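Local structure of cathepsin L Propeptide (Toxoplasma gondii, 3F75) at residues E39-K42 / Q43-Y46; D23-S26 / S27-A30. The protein is the propeptide of a cathepsin L-like protein, a small helical domain of the I29 inhibitor family that probably blocks the mature enzyme in its zymogen. One frame throughout, in Å; residues are numbered along the deposited sequence. Where two conformers were deposited one is given.

Contact 1 (E39-K42 / Q43-Y46)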
loop_
_atom_site.group_PDB
_atom_site.type_symbol
_atom_site.label_atom_id
_atom_site.label_comp_id
_atom_site.label_asym_id
_atom_site.label_seq_id
_atom_site.Cartn_x
_atom_site.Cartn_y
_atom_site.Cartn_z
ATOM N N GLU B 39 -29.938 6.108 -11.747
ATOM C CA GLU B 39 -29.556 7.341 -12.423
ATOM C C GLU B 39 -29.034 8.361 -11.400
ATOM O O GLU B 39 -28.131 9.133 -11.721
ATOM C CB GLU B 39 -30.716 7.915 -13.247
ATOM C CG GLU B 39 -30.328 9.053 -14.257
ATOM C CD GLU B 39 -29.220 8.691 -15.266
ATOM O OE1 GLU B 39 -29.102 7.522 -15.689
ATOM O OE2 GLU B 39 -28.452 9.605 -15.646
ATOM N N GLU B 40 -29.557 8.310 -10.172
ATOM C CA GLU B 40 -29.085 9.176 -9.055
ATOM C C GLU B 40 -27.609 8.886 -8.703
ATOM O O GLU B 40 -26.801 9.806 -8.559
ATOM C CB GLU B 40 -30.063 9.113 -7.839
ATOM C CG GLU B 40 -31.452 9.615 -8.380
ATOM C CD GLU B 40 -32.311 8.566 -9.087
ATOM O OE1 GLU B 40 -31.977 7.371 -9.080
ATOM O OE2 GLU B 40 -33.337 8.959 -9.661
ATOM N N GLU B 41 -27.248 7.608 -8.604
ATOM C CA GLU B 41 -25.844 7.221 -8.383
ATOM C C GLU B 41 -24.951 7.691 -9.550
ATOM O O GLU B 41 -23.875 8.257 -9.317
ATOM C CB GLU B 41 -25.753 5.701 -8.172
ATOM C CG GLU B 41 -24.358 5.092 -7.886
ATOM C CD GLU B 41 -23.747 5.508 -6.561
ATOM O OE1 GLU B 41 -24.355 6.306 -5.817
ATOM O OE2 GLU B 41 -22.638 5.020 -6.254
ATOM N N LYS B 42 -25.391 7.473 -10.793
ATOM C CA LYS B 42 -24.576 7.871 -11.965
ATOM C C LYS B 42 -24.301 9.371 -11.982
ATOM O O LYS B 42 -23.168 9.797 -12.217
ATOM C CB LYS B 42 -25.234 7.457 -13.270
ATOM C CG LYS B 42 -24.353 7.670 -14.502
ATOM C CD LYS B 42 -25.079 7.213 -15.731
ATOM C CE LYS B 42 -24.248 7.345 -16.977
ATOM N NZ LYS B 42 -24.760 6.414 -18.013
ATOM N N GLN B 43 -25.334 10.173 -11.740
ATOM C CA GLN B 43 -25.163 11.626 -11.687
ATOM C C GLN B 43 -24.225 12.046 -10.539
ATOM O O GLN B 43 -23.400 12.921 -10.739
ATOM C CB GLN B 43 -26.511 12.380 -11.643
ATOM C CG GLN B 43 -27.371 12.122 -10.435
ATOM C CD GLN B 43 -28.846 12.618 -10.560
ATOM O OE1 GLN B 43 -29.475 12.541 -11.621
ATOM N NE2 GLN B 43 -29.393 13.090 -9.448
ATOM N N ARG B 44 -24.328 11.404 -9.369
ATOM C CA ARG B 44 -23.383 11.649 -8.267
ATOM C C ARG B 44 -21.942 11.286 -8.659
ATOM O O ARG B 44 -21.015 12.033 -8.393
ATOM C CB ARG B 44 -23.777 10.862 -7.009
ATOM C CG ARG B 44 -22.719 10.935 -5.866
ATOM C CD ARG B 44 -22.966 9.940 -4.686
ATOM N NE ARG B 44 -21.894 10.003 -3.679
ATOM C CZ ARG B 44 -21.701 11.025 -2.835
ATOM N NH1 ARG B 44 -20.695 10.998 -1.970
ATOM N NH2 ARG B 44 -22.508 12.087 -2.846
ATOM N N ARG B 45 -21.767 10.122 -9.274
ATOM C CA ARG B 45 -20.460 9.640 -9.649
ATOM C C ARG B 45 -19.860 10.478 -10.791
ATOM O O ARG B 45 -18.657 10.697 -10.838
ATOM C CB ARG B 45 -20.540 8.161 -10.037
ATOM C CG ARG B 45 -20.965 7.275 -8.898
ATOM C CD ARG B 45 -19.802 6.820 -8.036
ATOM N NE ARG B 45 -20.331 6.398 -6.745
ATOM C CZ ARG B 45 -19.909 6.808 -5.556
ATOM N NH1 ARG B 45 -18.880 7.627 -5.430
ATOM N NH2 ARG B 45 -20.525 6.368 -4.475
ATOM N N TYR B 46 -20.706 10.966 -11.689
ATOM C CA TYR B 46 -20.260 11.863 -12.743
ATOM C C TYR B 46 -19.715 13.169 -12.148
ATOM O O TYR B 46 -18.645 13.662 -12.559
ATOM C CB TYR B 46 -21.419 12.158 -13.683
ATOM C CG TYR B 46 -21.113 13.135 -14.801
ATOM C CD1 TYR B 46 -20.019 12.952 -15.627
ATOM C CD2 TYR B 46 -21.952 14.213 -15.056
ATOM C CE1 TYR B 46 -19.739 13.835 -16.655
ATOM C CE2 TYR B 46 -21.687 15.093 -16.085
ATOM C CZ TYR B 46 -20.569 14.895 -16.883
ATOM O OH TYR B 46 -20.281 15.752 -17.916
#
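Glu-41 OE2 is gripped by two nitrogens of one guanidinium group, one helical turn further on. The shorter bond runs from Arg-45 NE to Glu-41 OE2 at 2.7 Å and arrives from above the carboxylate plane, 59° out of it. Arg-45 NH2 reaches the same oxygen at 3.1 Å, on its syn side and from the same face, with a more bent N-H angle of 136°. Seen from the arginine, OE2 sits at the edge, almost in the guanidinium plane, whereas the two flat groups stand 71° apart. Both chains bend to meet: Glu-41 folds at its second torsion, and Arg-45, also bent there, lays CG against Glu-41 O at 3.1 Å. Glu-41 OE1 stays 4.9 Å from Arg-44 NE, opposite charges near each other but not in contact. Arg-44 finds its carboxylate in Glu-80, whose other oxygen also takes Arg-45 NH1. Beneath the side chains run four i to i+4 backbone bonds, from Gln-43 N to Glu-39 O through Tyr-46 N to Lys-42 O. On another side, Gln-43 lies alongside Glu-40, pointing the same way, its NE2 4.2 Å from Glu-40 CG. Thr-38 OG1 accepts from Glu-41 N at the start of helix 39-60. With carboxylates on two arginines in succession, the positive charge is probably well balanced, and the double grip limits rotation of the Arg-45 guanidinium, which also donates to Asp-75 O and so connects the second turn of helix 39-60 to the chain before helix 78-84.

Contact 2 (D23-S26 / S27-A30); sequences DAFS and SFQA
Phe-25 is met by Gln-29 over one ring face and by Phe-28 obliquely. Gln-29, one turn on, sends its CG over that face, 4.3 Å from the ring centroid and 10° off the normal, a CH-pi contact. The glutamine chain runs on extended past CG, which carries the amide out toward the CE2 and CD2 rim of the ring, the two planes 34° apart, and Gln-29 OE1 stops 3.6 Å from Phe-25 CE2. Phe-28 brings its CD2 to 3.9 Å from Phe-25 CE1. Both phenylalanines place CG opposite the backbone N, which brings the two rings together on one side of the helix, and both residues are buried. Phe-49 of helix 39-60 meets the two of them, while Tyr-46 of that helix meets Phe-25.

Water-mediated bonding joins the polar side chains. One water donates to Gln-29 OE1 at 2.7 Å and lies 2.9 Å from Ser-26 OG, bridging residues three apart along the helix. Ser-26 OG also hydrogen-bonds to Gln-22 O, a turn back, and Gln-29 NE2 to Lys-34 O, in the loop that follows the helix. Each end of the glutamine amide is thereby satisfied.

Backbone bonds complete the set. Four i to i+4 links run in succession from Ser-27 N to Asp-23 O through Ala-30 N to Ser-26 O; the shortest, Gln-29 N to Phe-25 O, is 2.8 Å long.

Gln-29 thus works at the border of two environments: its aliphatic part covers an aromatic face, while a water at OE1 and the Lys-34 carbonyl at NE2 engage the two ends of its amide and probably limit how it turns. Such a boundary between buried rings and hydrated serine is the amphipathic pattern of a helix packed by one side against its neighbour.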
loop_
_atom_site.group_PDB
_atom_site.type_symbol
_atom_site.label_atom_id
_atom_site.label_comp_id
_atom_site.label_asym_id
_atom_site.label_seq_id
_atom_site.Cartn_x
_atom_site.Cartn_y
_atom_site.Cartn_z
ATOM N N ASP B 23 -17.659 12.980 -22.548
ATOM C CA ASP B 23 -16.820 12.015 -23.259
ATOM C C ASP B 23 -15.813 11.363 -22.317
ATOM O O ASP B 23 -15.561 10.155 -22.387
ATOM C CB ASP B 23 -16.039 12.682 -24.390
ATOM C CG ASP B 23 -16.915 13.121 -25.546
ATOM O OD1 ASP B 23 -18.040 12.611 -25.684
ATOM O OD2 ASP B 23 -16.455 13.973 -26.334
ATOM N N ALA B 24 -15.205 12.173 -21.468
ATOM C CA ALA B 24 -14.205 11.661 -20.546
ATOM C C ALA B 24 -14.829 10.630 -19.593
ATOM O O ALA B 24 -14.204 9.629 -19.255
ATOM C CB ALA B 24 -13.559 12.822 -19.765
ATOM N N PHE B 25 -16.066 10.858 -19.168
ATOM C CA PHE B 25 -16.711 9.940 -18.218
ATOM C C PHE B 25 -17.081 8.622 -18.909
ATOM O O PHE B 25 -16.960 7.565 -18.317
ATOM C CB PHE B 25 -17.932 10.603 -17.590
ATOM C CG PHE B 25 -18.568 9.812 -16.463
ATOM C CD1 PHE B 25 -17.840 9.447 -15.336
ATOM C CD2 PHE B 25 -19.923 9.506 -16.506
ATOM C CE1 PHE B 25 -18.449 8.770 -14.283
ATOM C CE2 PHE B 25 -20.541 8.827 -15.455
ATOM C CZ PHE B 25 -19.802 8.453 -14.350
ATOM N N SER B 26 -17.506 8.685 -20.164
ATOM C CA SER B 26 -17.816 7.462 -20.923
ATOM C C SER B 26 -16.589 6.598 -21.126
ATOM O O SER B 26 -16.662 5.398 -20.952
ATOM C CB SER B 26 -18.438 7.787 -22.280
ATOM O OG SER B 26 -19.632 8.514 -22.089
ATOM N N SER B 27 -15.462 7.223 -21.465
ATOM C CA SER B 27 -14.196 6.522 -21.564
ATOM C C SER B 27 -13.781 5.880 -20.212
ATOM O O SER B 27 -13.245 4.771 -20.184
ATOM C CB SER B 27 -13.109 7.479 -22.050
ATOM O OG SER B 27 -11.898 6.791 -22.252
ATOM N N PHE B 28 -13.986 6.612 -19.116
ATOM C CA PHE B 28 -13.733 6.125 -17.762
ATOM C C PHE B 28 -14.613 4.895 -17.492
ATOM O O PHE B 28 -14.127 3.883 -16.993
ATOM C CB PHE B 28 -14.021 7.246 -16.738
ATOM C CG PHE B 28 -14.010 6.798 -15.298
ATOM C CD1 PHE B 28 -12.819 6.634 -14.615
ATOM C CD2 PHE B 28 -15.196 6.575 -14.617
ATOM C CE1 PHE B 28 -12.799 6.252 -13.278
ATOM C CE2 PHE B 28 -15.193 6.171 -13.281
ATOM C CZ PHE B 28 -13.988 6.008 -12.607
ATOM N N GLN B 29 -15.898 4.991 -17.813
ATOM C CA GLN B 29 -16.828 3.877 -17.608
ATOM C C GLN B 29 -16.394 2.649 -18.407
ATOM O O GLN B 29 -16.405 1.537 -17.885
ATOM C CB GLN B 29 -18.257 4.267 -18.002
ATOM C CG GLN B 29 -18.951 5.174 -17.006
ATOM C CD GLN B 29 -20.460 5.184 -17.182
ATOM O OE1 GLN B 29 -21.002 6.102 -17.779
ATOM N NE2 GLN B 29 -21.140 4.166 -16.662
ATOM N N ALA B 30 -15.993 2.862 -19.661
ATOM C CA ALA B 30 -15.556 1.776 -20.525
ATOM C C ALA B 30 -14.263 1.169 -20.028
ATOM O O ALA B 30 -14.136 -0.047 -19.932
ATOM C CB ALA B 30 -15.371 2.273 -21.983
HETATM O O HOH W 1 -21.276 7.875 -19.820
#

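In the fold
From the N terminus the chain first runs through helix 18-32, which holds contact 2, then through a loop into helix 39-60, whose opening turns hold contact 1. Each contact lies within one continuous helix, so neither closes a long loop; they stand in series, without nesting or crossing, their centres about 13 Å apart. The two helices nevertheless meet here: Tyr-46 CD1 packs 3.6 Å from Phe-25 CD2, and Lys-42 CE lies 3.6 Å from Gln-29 OE1. Tyr-36, in the connecting loop, touches side chains of both. Contact 1 also joins helix 39-60 to helix 78-84, near the C-terminal end of the model.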